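Local coordinates for chemotaxis protein CheX (Vibrio vulnificus, PDB 6VPW), which probably acts in bacterial chemotaxis signalling as a CheX-family phosphatase, as in relatives that remove the phosphate from the response regulator CheY, at residues Lys31-Lys35 with Lys36-Ala40. Residues are numbered along the deposited sequence; the frame is centred on the assembly and turned at random.
Sequences KPRIK and KDEIA
Lys36 turns its side chain back over the end of the strand and brings its ammonium group to the carbonyl of Ile34. The bond is weak, with NZ 3.3 Å from Ile34 O. A bend at the last torsion (chi4 65°) sets the nitrogen there, while the rest of the chain is extended. Glu38 makes the main polar contact. Its carboxylate meets the guanidinium group of Arg33 side-on, in a salt bridge of two bonds. Arg33 NE donates to Glu38 OE2 at 3.0 Å, and Arg33 NH2 donates to Glu38 OE1 at 2.7 Å. Both oxygens are met on their syn side, and the two planes lie 16° apart. The fit is not quite flat, since both nitrogens stand about 30° out of the carboxylate plane. Two bonds to separate oxygens should limit rotation of either group. In both residues CG sits between the backbone N and the carbonyl carbon, and the two chains extend toward each other from opposite directions.

This turn follows strand 28-34, outermost within this chain in the six-stranded antiparallel sheet of the CheX fold, and leads into the short strand 41-42. Backbone hydrogen bonds join Arg33 to Ile138 on the neighbouring strand 137-142 and Lys35 to Ile136 just before it.

Glu38 also packs its CG against Lys35 CG, at 4.0 Å. Ala40 is buried, and its methyl group lies beside the far end of Lys35, with CB 3.9 Å from Lys35 NZ. The fully extended Lys35 chain runs beside the methyl and brings NZ to a salt bridge with Glu151 on strand 148-154. The Ala40 methyl also touches Ile138 and Phe149.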
loop_
_atom_site.group_PDB
_atom_site.type_symbol
_atom_site.label_atom_id
_atom_site.label_comp_id
_atom_site.label_asym_id
_atom_site.label_seq_id
_atom_site.Cartn_x
_atom_site.Cartn_y
_atom_site.Cartn_z
ATOM N N LYS A 31 -10.284 -20.821 -5.732
ATOM C CA LYS A 31 -10.205 -21.158 -4.284
ATOM C C LYS A 31 -9.103 -20.339 -3.614
ATOM O O LYS A 31 -7.952 -20.343 -4.066
ATOM C CB LYS A 31 -9.954 -22.662 -4.110
ATOM C CG LYS A 31 -9.760 -23.118 -2.670
ATOM C CD LYS A 31 -9.743 -24.627 -2.493
ATOM C CE LYS A 31 -11.085 -25.266 -2.780
ATOM N NZ LYS A 31 -11.080 -26.715 -2.468
ATOM N N PRO A 32 -9.409 -19.578 -2.535
ATOM C CA PRO A 32 -8.370 -18.840 -1.819
ATOM C C PRO A 32 -7.349 -19.829 -1.246
ATOM O O PRO A 32 -7.684 -20.977 -1.068
ATOM C CB PRO A 32 -9.123 -18.090 -0.713
ATOM C CG PRO A 32 -10.532 -17.984 -1.263
ATOM C CD PRO A 32 -10.751 -19.296 -2.000
ATOM N N ARG A 33 -6.134 -19.356 -0.982
ATOM C CA ARG A 33 -5.085 -20.255 -0.444
ATOM C C ARG A 33 -3.998 -19.404 0.223
ATOM O O ARG A 33 -4.009 -18.146 0.055
ATOM C CB ARG A 33 -4.549 -21.142 -1.576
ATOM C CG ARG A 33 -4.140 -20.376 -2.829
ATOM C CD ARG A 33 -3.457 -21.210 -3.906
ATOM N NE ARG A 33 -2.917 -20.325 -4.938
ATOM C CZ ARG A 33 -3.556 -19.934 -6.042
ATOM N NH1 ARG A 33 -4.779 -20.364 -6.305
ATOM N NH2 ARG A 33 -2.962 -19.110 -6.888
ATOM N N ILE A 34 -3.145 -20.054 1.015
ATOM C CA ILE A 34 -1.998 -19.347 1.642
ATOM C C ILE A 34 -1.026 -19.052 0.509
ATOM O O ILE A 34 -0.679 -19.998 -0.227
ATOM C CB ILE A 34 -1.349 -20.173 2.770
ATOM C CG1 ILE A 34 -2.334 -20.423 3.918
ATOM C CG2 ILE A 34 -0.070 -19.495 3.253
ATOM C CD1 ILE A 34 -1.806 -21.333 5.005
ATOM N N LYS A 35 -0.662 -17.779 0.344
ATOM C CA LYS A 35 0.286 -17.407 -0.727
ATOM C C LYS A 35 1.628 -18.045 -0.377
ATOM O O LYS A 35 1.950 -18.124 0.824
ATOM C CB LYS A 35 0.386 -15.887 -0.862
ATOM C CG LYS A 35 1.293 -15.389 -1.979
ATOM C CD LYS A 35 1.229 -13.891 -2.136
ATOM C CE LYS A 35 2.172 -13.332 -3.179
ATOM N NZ LYS A 35 2.003 -11.861 -3.308
ATOM N N LYS A 36 2.334 -18.535 -1.389
ATOM C CA LYS A 36 3.664 -19.142 -1.152
ATOM C C LYS A 36 4.651 -18.408 -2.060
ATOM O O LYS A 36 4.828 -17.190 -1.846
ATOM C CB LYS A 36 3.596 -20.658 -1.358
ATOM C CG LYS A 36 2.623 -21.373 -0.433
ATOM C CD LYS A 36 2.664 -22.882 -0.555
ATOM C CE LYS A 36 1.523 -23.563 0.168
ATOM N NZ LYS A 36 0.215 -23.214 -0.434
ATOM N N ASP A 37 5.238 -19.113 -3.030
ATOM C CA ASP A 37 6.230 -18.549 -3.985
ATOM C C ASP A 37 5.522 -18.201 -5.300
ATOM O O ASP A 37 6.210 -17.783 -6.243
ATOM C CB ASP A 37 7.349 -19.563 -4.248
ATOM C CG ASP A 37 7.792 -20.320 -3.007
ATOM O OD1 ASP A 37 7.352 -19.946 -1.902
ATOM O OD2 ASP A 37 8.552 -21.300 -3.160
ATOM N N GLU A 38 4.197 -18.356 -5.336
ATOM C CA GLU A 38 3.401 -18.161 -6.581
ATOM C C GLU A 38 3.528 -16.740 -7.142
ATOM O O GLU A 38 3.682 -15.773 -6.362
ATOM C CB GLU A 38 1.933 -18.510 -6.331
ATOM C CG GLU A 38 1.373 -17.940 -5.044
ATOM C CD GLU A 38 -0.109 -18.210 -4.879
ATOM O OE1 GLU A 38 -0.879 -17.823 -5.779
ATOM O OE2 GLU A 38 -0.482 -18.861 -3.880
ATOM N N ILE A 39 3.450 -16.646 -8.473
ATOM C CA ILE A 39 3.521 -15.340 -9.187
ATOM C C ILE A 39 2.178 -14.632 -8.994
ATOM O O ILE A 39 1.133 -15.276 -9.229
ATOM C CB ILE A 39 3.848 -15.544 -10.681
ATOM C CG1 ILE A 39 5.106 -16.398 -10.877
ATOM C CG2 ILE A 39 3.953 -14.199 -11.390
ATOM C CD1 ILE A 39 5.391 -16.759 -12.320
ATOM N N ALA A 40 2.217 -13.372 -8.562
ATOM C CA ALA A 40 0.999 -12.555 -8.352
ATOM C C ALA A 40 1.267 -11.143 -8.892
ATOM O O ALA A 40 1.705 -10.271 -8.113
ATOM C CB ALA A 40 0.634 -12.542 -6.889
#